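Local coordinates for pectate lyase II (Xanthomonas campestris pv. campestris, PDB 2QY1), which probably cleaves pectate by beta-elimination, acting as a secreted polysaccharide lyase of family 1 in plant cell-wall degradation, at residues V90-H95 against S123-I129; G153-K159 against K176-Y182; K158-H162 against D186-A192. The protein carries 2 engineered substitutions. All coordinates share one frame; numbering follows the deposited sequence.

Contact 1: V90-H95 against S123-I129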
ATOM      1  N   VAL A  90     -10.200   1.461   6.520  1.00 20.26           N
ATOM      2  CA  VAL A  90     -11.436   0.928   5.936  1.00 19.90           C
ATOM      3  C   VAL A  90     -11.660  -0.476   6.489  1.00 19.84           C
ATOM      4  O   VAL A  90     -10.829  -1.364   6.304  1.00 19.55           O
ATOM      5  CB  VAL A  90     -11.405   0.911   4.388  1.00 19.79           C
ATOM      6  CG1 VAL A  90     -12.727   0.399   3.835  1.00 19.68           C
ATOM      7  CG2 VAL A  90     -11.113   2.305   3.838  1.00 19.94           C
ATOM      8  N   VAL A  91     -12.781  -0.674   7.175  1.00 19.77           N
ATOM      9  CA  VAL A  91     -12.959  -1.896   7.953  1.00 19.91           C
ATOM     10  C   VAL A  91     -14.364  -2.522   7.844  1.00 19.71           C
ATOM     11  O   VAL A  91     -15.380  -1.819   7.763  1.00 19.37           O
ATOM     12  CB  VAL A  91     -12.468  -1.688   9.436  1.00 20.25           C
ATOM     13  CG1 VAL A  91     -13.168  -0.518  10.094  1.00 20.75           C
ATOM     14  CG2 VAL A  91     -12.602  -2.952  10.276  1.00 20.17           C
ATOM     15  N   GLY A  92     -14.392  -3.850   7.806  1.00 19.57           N
ATOM     16  CA  GLY A  92     -15.634  -4.615   7.837  1.00 19.71           C
ATOM     17  C   GLY A  92     -16.362  -4.662   6.508  1.00 19.91           C
ATOM     18  O   GLY A  92     -15.736  -4.712   5.447  1.00 19.76           O
ATOM     19  N   ASN A  93     -17.692  -4.644   6.581  1.00 20.14           N
ATOM     20  CA  ASN A  93     -18.555  -4.708   5.404  1.00 20.47           C
ATOM     21  C   ASN A  93     -18.563  -3.367   4.664  1.00 20.61           C
ATOM     22  O   ASN A  93     -19.563  -2.644   4.660  1.00 20.70           O
ATOM     23  CB  ASN A  93     -19.972  -5.126   5.820  1.00 20.66           C
ATOM     24  CG  ASN A  93     -20.826  -5.580   4.650  1.00 21.00           C
ATOM     25  OD1 ASN A  93     -20.328  -5.836   3.552  1.00 20.76           O
ATOM     26  ND2 ASN A  93     -22.126  -5.687   4.886  1.00 21.59           N
ATOM     27  N   ALA A  94     -17.434  -3.052   4.038  1.00 20.56           N
ATOM     28  CA  ALA A  94     -17.214  -1.756   3.408  1.00 20.87           C
ATOM     29  C   ALA A  94     -16.673  -1.962   2.001  1.00 21.01           C
ATOM     30  O   ALA A  94     -15.608  -2.554   1.826  1.00 20.93           O
ATOM     31  CB  ALA A  94     -16.237  -0.931   4.241  1.00 20.74           C
ATOM     32  N   HIS A  95     -17.404  -1.469   1.001  1.00 21.15           N
ATOM     33  CA  HIS A  95     -17.072  -1.739  -0.398  1.00 21.16           C
ATOM     34  C   HIS A  95     -17.110  -0.490  -1.273  1.00 21.10           C
ATOM     35  O   HIS A  95     -17.798   0.478  -0.953  1.00 20.81           O
ATOM     36  CB  HIS A  95     -18.013  -2.809  -0.961  1.00 21.55           C
ATOM     37  CG  HIS A  95     -18.159  -4.005  -0.073  1.00 22.06           C
ATOM     38  ND1 HIS A  95     -17.212  -5.003  -0.006  1.00 22.79           N
ATOM     39  CD2 HIS A  95     -19.132  -4.350   0.803  1.00 22.77           C
ATOM     40  CE1 HIS A  95     -17.600  -5.918   0.862  1.00 22.75           C
ATOM     41  NE2 HIS A  95     -18.761  -5.545   1.369  1.00 23.23           N
ATOM     42  N   SER A 123     -17.659  -8.953  10.710  1.00 21.53           N
ATOM     43  CA  SER A 123     -18.818  -8.358  10.038  1.00 21.63           C
ATOM     44  C   SER A 123     -18.710  -8.384   8.510  1.00 21.43           C
ATOM     45  O   SER A 123     -19.706  -8.196   7.811  1.00 21.41           O
ATOM     46  CB  SER A 123     -19.040  -6.923  10.522  1.00 21.65           C
ATOM     47  OG  SER A 123     -18.154  -6.021   9.879  1.00 22.52           O
ATOM     48  N   GLY A 124     -17.500  -8.607   7.999  1.00 21.28           N
ATOM     49  CA  GLY A 124     -17.267  -8.643   6.556  1.00 20.85           C
ATOM     50  C   GLY A 124     -15.863  -8.223   6.167  1.00 20.70           C
ATOM     51  O   GLY A 124     -15.056  -7.852   7.023  1.00 20.54           O
ATOM     52  N   GLU A 125     -15.577  -8.286   4.868  1.00 20.49           N
ATOM     53  CA  GLU A 125     -14.256  -7.941   4.338  1.00 20.58           C
ATOM     54  C   GLU A 125     -14.387  -6.891   3.239  1.00 20.32           C
ATOM     55  O   GLU A 125     -15.180  -7.073   2.310  1.00 20.51           O
ATOM     56  CB  GLU A 125     -13.549  -9.179   3.773  1.00 20.72           C
ATOM     57  CG  GLU A 125     -13.360 -10.337   4.752  1.00 21.16           C
ATOM     58  CD  GLU A 125     -14.542 -11.288   4.788  1.00 22.07           C
ATOM     59  OE1 GLU A 125     -15.099 -11.595   3.714  1.00 21.99           O
ATOM     60  OE2 GLU A 125     -14.904 -11.743   5.895  1.00 22.59           O
ATOM     61  N   PRO A 126     -13.626  -5.782   3.342  1.00 20.03           N
ATOM     62  CA  PRO A 126     -13.642  -4.768   2.287  1.00 19.97           C
ATOM     63  C   PRO A 126     -13.281  -5.308   0.901  1.00 20.05           C
ATOM     64  O   PRO A 126     -12.455  -6.214   0.778  1.00 20.01           O
ATOM     65  CB  PRO A 126     -12.596  -3.753   2.764  1.00 19.92           C
ATOM     66  CG  PRO A 126     -12.595  -3.908   4.256  1.00 19.65           C
ATOM     67  CD  PRO A 126     -12.749  -5.385   4.457  1.00 19.88           C
ATOM     68  N   SER A 127     -13.918  -4.748  -0.124  1.00 20.04           N
ATOM     69  CA  SER A 127     -13.673  -5.133  -1.514  1.00 20.07           C
ATOM     70  C   SER A 127     -13.908  -3.949  -2.441  1.00 19.97           C
ATOM     71  O   SER A 127     -14.614  -3.005  -2.083  1.00 19.68           O
ATOM     72  CB  SER A 127     -14.549  -6.321  -1.929  1.00 20.21           C
ATOM     73  OG  SER A 127     -15.916  -5.966  -2.002  1.00 20.17           O
ATOM     74  N   LYS A 128     -13.318  -4.022  -3.634  1.00 19.90           N
ATOM     75  CA  LYS A 128     -13.324  -2.928  -4.602  1.00 20.06           C
ATOM     76  C   LYS A 128     -12.802  -1.653  -3.946  1.00 19.71           C
ATOM     77  O   LYS A 128     -13.554  -0.711  -3.691  1.00 19.63           O
ATOM     78  CB  LYS A 128     -14.707  -2.718  -5.246  1.00 20.31           C
ATOM     79  CG  LYS A 128     -15.321  -3.950  -5.954  1.00 21.92           C
ATOM     80  CD  LYS A 128     -14.315  -4.779  -6.776  1.00 24.54           C
ATOM     81  CE  LYS A 128     -13.922  -4.110  -8.087  1.00 25.50           C
ATOM     82  NZ  LYS A 128     -13.178  -5.038  -9.005  1.00 25.67           N
ATOM     83  N   ILE A 129     -11.505  -1.651  -3.649  1.00 19.51           N
ATOM     84  CA  ILE A 129     -10.846  -0.491  -3.060  1.00 19.20           C
ATOM     85  C   ILE A 129      -9.780   0.016  -4.030  1.00 19.26           C
ATOM     86  O   ILE A 129      -9.040  -0.776  -4.617  1.00 19.12           O
ATOM     87  CB  ILE A 129     -10.188  -0.816  -1.683  1.00 19.17           C
ATOM     88  CG1 ILE A 129     -11.107  -1.671  -0.785  1.00 19.43           C
ATOM     89  CG2 ILE A 129      -9.718   0.474  -0.982  1.00 19.22           C
ATOM     90  CD1 ILE A 129     -12.422  -1.009  -0.336  1.00 19.31           C
TER
HETATM   91  O   HOH W   1     -18.234  -8.460   3.315  1.00 24.41           O

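Contact 2: G153-K159 against K176-Y182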
ATOM      1  N   GLY A 153       2.456   0.687   9.423  1.00 23.75           N
ATOM      2  CA  GLY A 153       2.323   0.327   8.016  1.00 23.69           C
ATOM      3  C   GLY A 153       1.978   1.481   7.104  1.00 23.56           C
ATOM      4  O   GLY A 153       1.414   2.485   7.539  1.00 23.53           O
ATOM      5  N   GLY A 154       2.333   1.339   5.830  1.00 23.52           N
ATOM      6  CA  GLY A 154       2.067   2.377   4.840  1.00 23.34           C
ATOM      7  C   GLY A 154       0.732   2.137   4.169  1.00 23.50           C
ATOM      8  O   GLY A 154      -0.237   2.860   4.415  1.00 23.84           O
ATOM      9  N   ILE A 155       0.684   1.115   3.317  1.00 22.63           N
ATOM     10  CA  ILE A 155      -0.540   0.753   2.617  1.00 22.12           C
ATOM     11  C   ILE A 155      -0.806  -0.726   2.880  1.00 21.91           C
ATOM     12  O   ILE A 155      -0.246  -1.600   2.214  1.00 21.42           O
ATOM     13  CB  ILE A 155      -0.451   1.085   1.102  1.00 22.03           C
ATOM     14  CG1 ILE A 155      -0.201   2.588   0.912  1.00 21.79           C
ATOM     15  CG2 ILE A 155      -1.731   0.650   0.375  1.00 22.42           C
ATOM     16  CD1 ILE A 155       0.431   2.966  -0.403  1.00 22.83           C
ATOM     17  N   ASP A 156      -1.655  -0.987   3.871  1.00 21.85           N
ATOM     18  CA  ASP A 156      -1.843  -2.336   4.409  1.00 21.92           C
ATOM     19  C   ASP A 156      -3.231  -2.901   4.166  1.00 22.03           C
ATOM     20  O   ASP A 156      -4.215  -2.159   4.114  1.00 21.78           O
ATOM     21  CB  ASP A 156      -1.586  -2.340   5.920  1.00 22.00           C
ATOM     22  CG  ASP A 156      -0.140  -2.062   6.277  1.00 22.27           C
ATOM     23  OD1 ASP A 156       0.731  -2.078   5.382  1.00 21.71           O
ATOM     24  OD2 ASP A 156       0.123  -1.842   7.472  1.00 23.45           O
ATOM     25  N   MET A 157      -3.298  -4.224   4.026  1.00 22.01           N
ATOM     26  CA  MET A 157      -4.568  -4.944   4.064  1.00 22.55           C
ATOM     27  C   MET A 157      -4.411  -6.317   4.728  1.00 22.44           C
ATOM     28  O   MET A 157      -3.341  -6.929   4.676  1.00 22.21           O
ATOM     29  CB  MET A 157      -5.219  -5.039   2.673  1.00 22.42           C
ATOM     30  CG  MET A 157      -4.468  -5.862   1.635  1.00 23.10           C
ATOM     31  SD  MET A 157      -5.005  -5.479  -0.053  1.00 23.84           S
ATOM     32  CE  MET A 157      -4.113  -3.967  -0.371  1.00 23.70           C
ATOM     33  N   LYS A 158      -5.479  -6.780   5.367  1.00 22.49           N
ATOM     34  CA  LYS A 158      -5.446  -8.042   6.100  1.00 22.91           C
ATOM     35  C   LYS A 158      -6.835  -8.656   6.237  1.00 22.65           C
ATOM     36  O   LYS A 158      -7.847  -7.986   6.013  1.00 22.71           O
ATOM     37  CB  LYS A 158      -4.826  -7.838   7.490  1.00 22.72           C
ATOM     38  CG  LYS A 158      -5.607  -6.892   8.393  1.00 23.68           C
ATOM     39  CD  LYS A 158      -4.978  -6.804   9.773  1.00 23.97           C
ATOM     40  CE  LYS A 158      -5.537  -5.624  10.554  1.00 25.73           C
ATOM     41  NZ  LYS A 158      -4.678  -5.294  11.726  1.00 26.66           N
ATOM     42  N   LYS A 159      -6.864  -9.934   6.604  1.00 22.52           N
ATOM     43  CA  LYS A 159      -8.098 -10.642   6.951  1.00 22.69           C
ATOM     44  C   LYS A 159      -9.122 -10.720   5.810  1.00 22.16           C
ATOM     45  O   LYS A 159     -10.331 -10.655   6.035  1.00 22.15           O
ATOM     46  CB  LYS A 159      -8.712 -10.074   8.243  1.00 22.57           C
ATOM     47  CG  LYS A 159      -7.831 -10.271   9.486  1.00 23.33           C
ATOM     48  CD  LYS A 159      -8.487  -9.724  10.755  1.00 23.89           C
ATOM     49  CE  LYS A 159      -8.244  -8.226  10.905  1.00 27.00           C
ATOM     50  NZ  LYS A 159      -9.179  -7.583  11.883  1.00 28.78           N
ATOM     51  N   LYS A 176       8.211   0.038   6.882  1.00 23.42           N
ATOM     52  CA  LYS A 176       7.368  -1.086   6.481  1.00 23.33           C
ATOM     53  C   LYS A 176       6.255  -0.638   5.538  1.00 22.78           C
ATOM     54  O   LYS A 176       5.223  -0.127   5.970  1.00 22.40           O
ATOM     55  CB  LYS A 176       6.828  -1.802   7.722  1.00 23.63           C
ATOM     56  CG  LYS A 176       7.913  -2.616   8.425  1.00 24.92           C
ATOM     57  CD  LYS A 176       7.452  -3.214   9.736  1.00 27.38           C
ATOM     58  CE  LYS A 176       8.297  -4.437  10.107  1.00 28.52           C
ATOM     59  NZ  LYS A 176       9.753  -4.130  10.250  1.00 29.92           N
ATOM     60  N   VAL A 177       6.479  -0.854   4.244  1.00 22.33           N
ATOM     61  CA  VAL A 177       5.683  -0.206   3.195  1.00 21.81           C
ATOM     62  C   VAL A 177       4.259  -0.742   3.049  1.00 21.78           C
ATOM     63  O   VAL A 177       3.293   0.020   3.137  1.00 21.57           O
ATOM     64  CB  VAL A 177       6.406  -0.244   1.822  1.00 21.82           C
ATOM     65  CG1 VAL A 177       5.545   0.393   0.730  1.00 21.54           C
ATOM     66  CG2 VAL A 177       7.744   0.458   1.920  1.00 21.49           C
ATOM     67  N   ALA A 178       4.135  -2.044   2.815  1.00 21.34           N
ATOM     68  CA  ALA A 178       2.853  -2.623   2.435  1.00 20.97           C
ATOM     69  C   ALA A 178       2.686  -4.038   2.963  1.00 20.82           C
ATOM     70  O   ALA A 178       3.415  -4.948   2.569  1.00 20.70           O
ATOM     71  CB  ALA A 178       2.687  -2.590   0.916  1.00 20.87           C
ATOM     72  N   LEU A 179       1.717  -4.210   3.857  1.00 20.63           N
ATOM     73  CA  LEU A 179       1.371  -5.523   4.380  1.00 20.70           C
ATOM     74  C   LEU A 179       0.161  -6.068   3.639  1.00 20.67           C
ATOM     75  O   LEU A 179      -0.771  -5.329   3.322  1.00 20.56           O
ATOM     76  CB  LEU A 179       1.081  -5.446   5.885  1.00 20.60           C
ATOM     77  CG  LEU A 179       0.838  -6.739   6.672  1.00 20.93           C
ATOM     78  CD1 LEU A 179       2.071  -7.634   6.676  1.00 20.70           C
ATOM     79  CD2 LEU A 179       0.425  -6.407   8.096  1.00 21.14           C
ATOM     80  N   ASN A 180       0.185  -7.367   3.358  1.00 20.62           N
ATOM     81  CA  ASN A 180      -0.949  -8.041   2.742  1.00 20.84           C
ATOM     82  C   ASN A 180      -1.118  -9.415   3.390  1.00 20.86           C
ATOM     83  O   ASN A 180      -0.548 -10.397   2.927  1.00 20.74           O
ATOM     84  CB  ASN A 180      -0.752  -8.147   1.222  1.00 20.63           C
ATOM     85  CG  ASN A 180      -2.058  -8.326   0.468  1.00 21.05           C
ATOM     86  OD1 ASN A 180      -2.932  -9.093   0.879  1.00 20.86           O
ATOM     87  ND2 ASN A 180      -2.194  -7.617  -0.651  1.00 20.51           N
ATOM     88  N   GLY A 181      -1.894  -9.460   4.472  1.00 21.01           N
ATOM     89  CA  GLY A 181      -1.992 -10.649   5.321  1.00 21.32           C
ATOM     90  C   GLY A 181      -1.129 -10.436   6.553  1.00 21.58           C
ATOM     91  O   GLY A 181       0.083 -10.268   6.437  1.00 21.60           O
ATOM     92  N   TYR A 182      -1.751 -10.438   7.730  1.00 21.70           N
ATOM     93  CA  TYR A 182      -1.097  -9.920   8.939  1.00 22.27           C
ATOM     94  C   TYR A 182      -0.260 -10.934   9.715  1.00 22.24           C
ATOM     95  O   TYR A 182       0.620 -10.552  10.491  1.00 22.26           O
ATOM     96  CB  TYR A 182      -2.123  -9.253   9.869  1.00 22.66           C
ATOM     97  CG  TYR A 182      -2.870 -10.210  10.766  1.00 23.29           C
ATOM     98  CD1 TYR A 182      -4.027 -10.851  10.322  1.00 23.68           C
ATOM     99  CD2 TYR A 182      -2.425 -10.473  12.062  1.00 23.70           C
ATOM    100  CE1 TYR A 182      -4.719 -11.737  11.138  1.00 24.15           C
ATOM    101  CE2 TYR A 182      -3.109 -11.364  12.889  1.00 24.21           C
ATOM    102  CZ  TYR A 182      -4.256 -11.990  12.418  1.00 23.85           C
ATOM    103  OH  TYR A 182      -4.943 -12.866  13.227  1.00 24.01           O
TER
HETATM  104  O   HOH W   2      -0.760  -3.934   1.021  1.00 10.66           O
HETATM  105  O   HOH W   3       3.343  -2.321   6.291  1.00 17.87           O

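Contact 3: K158-H162 against D186-A192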
ATOM      1  N   LYS A 158      -5.479  -6.780   5.367  1.00 22.49           N
ATOM      2  CA  LYS A 158      -5.446  -8.042   6.100  1.00 22.91           C
ATOM      3  C   LYS A 158      -6.835  -8.656   6.237  1.00 22.65           C
ATOM      4  O   LYS A 158      -7.847  -7.986   6.013  1.00 22.71           O
ATOM      5  CB  LYS A 158      -4.826  -7.838   7.490  1.00 22.72           C
ATOM      6  CG  LYS A 158      -5.607  -6.892   8.393  1.00 23.68           C
ATOM      7  CD  LYS A 158      -4.978  -6.804   9.773  1.00 23.97           C
ATOM      8  CE  LYS A 158      -5.537  -5.624  10.554  1.00 25.73           C
ATOM      9  NZ  LYS A 158      -4.678  -5.294  11.726  1.00 26.66           N
ATOM     10  N   LYS A 159      -6.864  -9.934   6.604  1.00 22.52           N
ATOM     11  CA  LYS A 159      -8.098 -10.642   6.951  1.00 22.69           C
ATOM     12  C   LYS A 159      -9.122 -10.720   5.810  1.00 22.16           C
ATOM     13  O   LYS A 159     -10.331 -10.655   6.035  1.00 22.15           O
ATOM     14  CB  LYS A 159      -8.712 -10.074   8.243  1.00 22.57           C
ATOM     15  CG  LYS A 159      -7.831 -10.271   9.486  1.00 23.33           C
ATOM     16  CD  LYS A 159      -8.487  -9.724  10.755  1.00 23.89           C
ATOM     17  CE  LYS A 159      -8.244  -8.226  10.905  1.00 27.00           C
ATOM     18  NZ  LYS A 159      -9.179  -7.583  11.883  1.00 28.78           N
ATOM     19  N   GLY A 160      -8.624 -10.861   4.586  1.00 21.76           N
ATOM     20  CA  GLY A 160      -9.475 -11.197   3.449  1.00 21.31           C
ATOM     21  C   GLY A 160     -10.009 -10.057   2.608  1.00 21.03           C
ATOM     22  O   GLY A 160     -10.968 -10.244   1.857  1.00 20.86           O
ATOM     23  N   VAL A 161      -9.402  -8.878   2.730  1.00 20.82           N
ATOM     24  CA  VAL A 161      -9.688  -7.776   1.816  1.00 20.65           C
ATOM     25  C   VAL A 161      -9.367  -8.266   0.401  1.00 20.70           C
ATOM     26  O   VAL A 161      -8.303  -8.848   0.168  1.00 20.74           O
ATOM     27  CB  VAL A 161      -8.855  -6.517   2.151  1.00 20.55           C
ATOM     28  CG1 VAL A 161      -9.127  -5.401   1.150  1.00 20.54           C
ATOM     29  CG2 VAL A 161      -9.153  -6.042   3.568  1.00 20.44           C
ATOM     30  N   HIS A 162     -10.290  -8.050  -0.532  1.00 20.51           N
ATOM     31  CA  HIS A 162     -10.112  -8.565  -1.889  1.00 20.37           C
ATOM     32  C   HIS A 162     -10.502  -7.571  -2.975  1.00 20.29           C
ATOM     33  O   HIS A 162     -11.325  -6.689  -2.750  1.00 20.12           O
ATOM     34  CB  HIS A 162     -10.860  -9.890  -2.073  1.00 20.25           C
ATOM     35  CG  HIS A 162     -12.342  -9.789  -1.885  1.00 20.40           C
ATOM     36  ND1 HIS A 162     -13.220  -9.666  -2.940  1.00 20.68           N
ATOM     37  CD2 HIS A 162     -13.102  -9.809  -0.765  1.00 20.52           C
ATOM     38  CE1 HIS A 162     -14.457  -9.612  -2.479  1.00 20.80           C
ATOM     39  NE2 HIS A 162     -14.412  -9.695  -1.161  1.00 20.76           N
ATOM     40  N   ASP A 186      -3.523 -15.936   9.185  1.00 21.50           N
ATOM     41  CA  ASP A 186      -4.507 -15.137   8.443  1.00 21.43           C
ATOM     42  C   ASP A 186      -4.952 -15.855   7.162  1.00 21.57           C
ATOM     43  O   ASP A 186      -4.765 -15.350   6.052  1.00 21.50           O
ATOM     44  CB  ASP A 186      -3.928 -13.747   8.131  1.00 21.26           C
ATOM     45  CG  ASP A 186      -4.981 -12.750   7.636  1.00 21.04           C
ATOM     46  OD1 ASP A 186      -6.190 -13.064   7.664  1.00 20.40           O
ATOM     47  OD2 ASP A 186      -4.586 -11.638   7.214  1.00 19.91           O
ATOM     48  N   THR A 187      -5.559 -17.028   7.332  1.00 21.71           N
ATOM     49  CA  THR A 187      -5.953 -17.889   6.210  1.00 21.82           C
ATOM     50  C   THR A 187      -7.076 -17.313   5.342  1.00 22.05           C
ATOM     51  O   THR A 187      -7.209 -17.688   4.175  1.00 21.95           O
ATOM     52  CB  THR A 187      -6.352 -19.301   6.690  1.00 21.71           C
ATOM     53  OG1 THR A 187      -7.422 -19.198   7.636  1.00 21.68           O
ATOM     54  CG2 THR A 187      -5.166 -20.005   7.337  1.00 21.45           C
ATOM     55  N   LYS A 188      -7.875 -16.408   5.909  1.00 22.41           N
ATOM     56  CA  LYS A 188      -8.895 -15.681   5.147  1.00 22.90           C
ATOM     57  C   LYS A 188      -8.285 -14.848   4.018  1.00 22.67           C
ATOM     58  O   LYS A 188      -8.976 -14.488   3.059  1.00 22.77           O
ATOM     59  CB  LYS A 188      -9.720 -14.768   6.058  1.00 23.12           C
ATOM     60  CG  LYS A 188     -10.835 -15.465   6.830  1.00 24.82           C
ATOM     61  CD  LYS A 188     -12.040 -14.536   7.017  1.00 27.50           C
ATOM     62  CE  LYS A 188     -11.674 -13.269   7.781  1.00 28.55           C
ATOM     63  NZ  LYS A 188     -12.650 -12.156   7.569  1.00 29.79           N
ATOM     64  N   ASN A 189      -6.993 -14.546   4.136  1.00 22.32           N
ATOM     65  CA  ASN A 189      -6.291 -13.750   3.131  1.00 22.09           C
ATOM     66  C   ASN A 189      -5.996 -14.504   1.829  1.00 22.01           C
ATOM     67  O   ASN A 189      -5.388 -13.953   0.910  1.00 22.11           O
ATOM     68  CB  ASN A 189      -5.006 -13.153   3.708  1.00 21.90           C
ATOM     69  CG  ASN A 189      -4.731 -11.761   3.184  1.00 21.74           C
ATOM     70  OD1 ASN A 189      -3.706 -11.512   2.549  1.00 21.76           O
ATOM     71  ND2 ASN A 189      -5.658 -10.844   3.437  1.00 20.46           N
ATOM     72  N   SER A 190      -6.429 -15.762   1.758  1.00 21.95           N
ATOM     73  CA  SER A 190      -6.358 -16.536   0.521  1.00 21.90           C
ATOM     74  C   SER A 190      -7.267 -15.929  -0.548  1.00 21.68           C
ATOM     75  O   SER A 190      -7.087 -16.177  -1.743  1.00 21.69           O
ATOM     76  CB  SER A 190      -6.738 -17.999   0.774  1.00 21.99           C
ATOM     77  OG  SER A 190      -8.090 -18.113   1.177  1.00 22.30           O
ATOM     78  N   ALA A 191      -8.237 -15.134  -0.097  1.00 21.45           N
ATOM     79  CA  ALA A 191      -9.187 -14.451  -0.976  1.00 21.24           C
ATOM     80  C   ALA A 191      -8.622 -13.164  -1.585  1.00 21.05           C
ATOM     81  O   ALA A 191      -9.197 -12.617  -2.529  1.00 20.90           O
ATOM     82  CB  ALA A 191     -10.478 -14.156  -0.221  1.00 21.28           C
ATOM     83  N   ALA A 192      -7.504 -12.683  -1.040  1.00 20.71           N
ATOM     84  CA  ALA A 192      -6.881 -11.442  -1.503  1.00 20.52           C
ATOM     85  C   ALA A 192      -6.522 -11.484  -2.987  1.00 20.29           C
ATOM     86  O   ALA A 192      -5.907 -12.440  -3.468  1.00 20.27           O
ATOM     87  CB  ALA A 192      -5.654 -11.104  -0.664  1.00 20.51           C
TER

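Contact 1: V90-H95 against S123-I129
His-95 meets Ser-127 and Glu-125 across the contact, its ring held at both nitrogens. ND1 meets Ser-127 OG at 2.6 Å, the hydroxyl lying at the ring edge close to its plane, and either group could be the donor. With CG beside the backbone N (chi1 -48°), the imidazole is placed so that NE2 also gives its N-H to Asn-93 OD1 at 2.7 Å, in the carbonyl plane and with a C=O...N angle of 159°. These two bonds fix the rotation of the ring. Between them CE1 comes within 3.0 Å of Glu-125 O, approaching obliquely. Pro-126 lies between the two chains: its CD is 3.2 Å from Gly-92 O, while its CB faces Val-90 CG1 at 4.3 Å, with Ile-129 CD1 following on the same methyl. The backbones are joined more loosely, by a weak bond from Ser-127 N to Ala-94 O (3.4 Å), next to the parallel bridge of His-95 with Ser-127. Gly-92, at a positive phi, passes Gly-124 O with its CA. The contact joins the turns after strands 87-91 and 116-119, on successive coils consistent with the family's parallel beta-helix, and its apolar side packs on Leu-118 and on Val-97 of strand 97-105.

Contact 2: G153-K159 against K176-Y182
Three well-formed backbone hydrogen bonds join Ile-155 to Val-177, Met-157 to Leu-179 and Gly-181 to Met-157. Ile-155 N donates to Val-177 O at 2.8 Å, nearly in line with the carbonyl, Met-157 N to Leu-179 O at 2.8 Å, and Gly-181 N returns a bond to Met-157 O at 2.9 Å. Gly-154 N adds two weak bonds, to the carbonyls of Lys-176 and Val-177. One side-chain bond joins the series: Asp-156 OD1 takes the N-H of Leu-179 at 2.8 Å, met from above the carboxylate plane by 45°. The Asp-156 CG lies beside the backbone N (chi1 -67°), which swings the carboxylate across to Leu-179, whose CB also touches it. Residues pair at a constant offset of 23, from Gly-153 with Lys-176 to Lys-158 with Gly-181, and both chains run the same way, as expected for successive coils of the right-handed parallel beta-helix of this lyase family. Two waters fill out the polar set: one donates to both Ile-155 O and Leu-179 O, the other to Asp-156 OD1 and Lys-176 O. Van der Waals contacts make up the rest. Met-157 packs against Asn-180; towards the end, the extended chain of Lys-158 passes Tyr-182, its CD 3.8 Å from Tyr-182 CB. Lys-159 CG approaches CE1 of the Tyr-182 ring obliquely at 3.8 Å.

Contact 3: K158-H162 against D186-A192
Asp-186 OD2 is gripped by two backbone N-H groups, from Lys-159 at 2.9 Å and from Tyr-182 of the loop just before. The Lys-159 bond is nearly straight (162° at the hydrogen) and uses the syn lone pair, on the side of the other oxygen. Having CG opposite the backbone N (chi1 -167°) sends the carboxylate out to the bend at Lys-159, whose CA is 3.2 Å from Asp-186 OD1. The carbonyl of Lys-159 is held as well: Lys-188 NZ bonds to Lys-159 O at 3.2 Å, tilted from the carbonyl plane. The Lys-188 chain bends twice to bring its ammonium there, where it also forms a salt bridge with Glu-125. Lys-159 is thus held at its N-H by the residue preceding the 3-10 segment 187-191 and at its C=O by a residue near the start of that segment, where Asn-189 N bonds to Asp-186 O at 3.0 Å. Gly-160, at a positive phi, lies close against it, its CA 3.4 Å from Lys-188 O. Further on, His-162 CB meets Ala-191 O at 3.2 Å, and Ala-192 CA approaches Val-161 O. Both loops, turns of successive coils as in the pectate lyase beta-helix, lead into paired parallel strands, 164-174 and 193-202, while Val-161 turns its side chain to Leu-118 of strand 116-119 and Ala-192 touches Asn-180 of strand 176-180.

In the fold
From the N terminus, contact 1 comes first: 90-95 leaves strand 87-91, and the chain returns at 123-129 one coil later, before strand 129-137 begins. It is complete before contact 2 opens at 153. Contacts 2 and 3 start from neighbouring parts of one strand and its following turn, sharing Lys-158 and Lys-159, and they cross rather than nest, since 176-182 closes the first and 186-192 the second. Contact 2 joins successive coils along a beta-helix face, whereas contacts 1 and 3 join the turns leading off that face. Contacts 1 and 3 touch directly, Pro-126 against His-162, so together the turns of four successive coils are tied side by side.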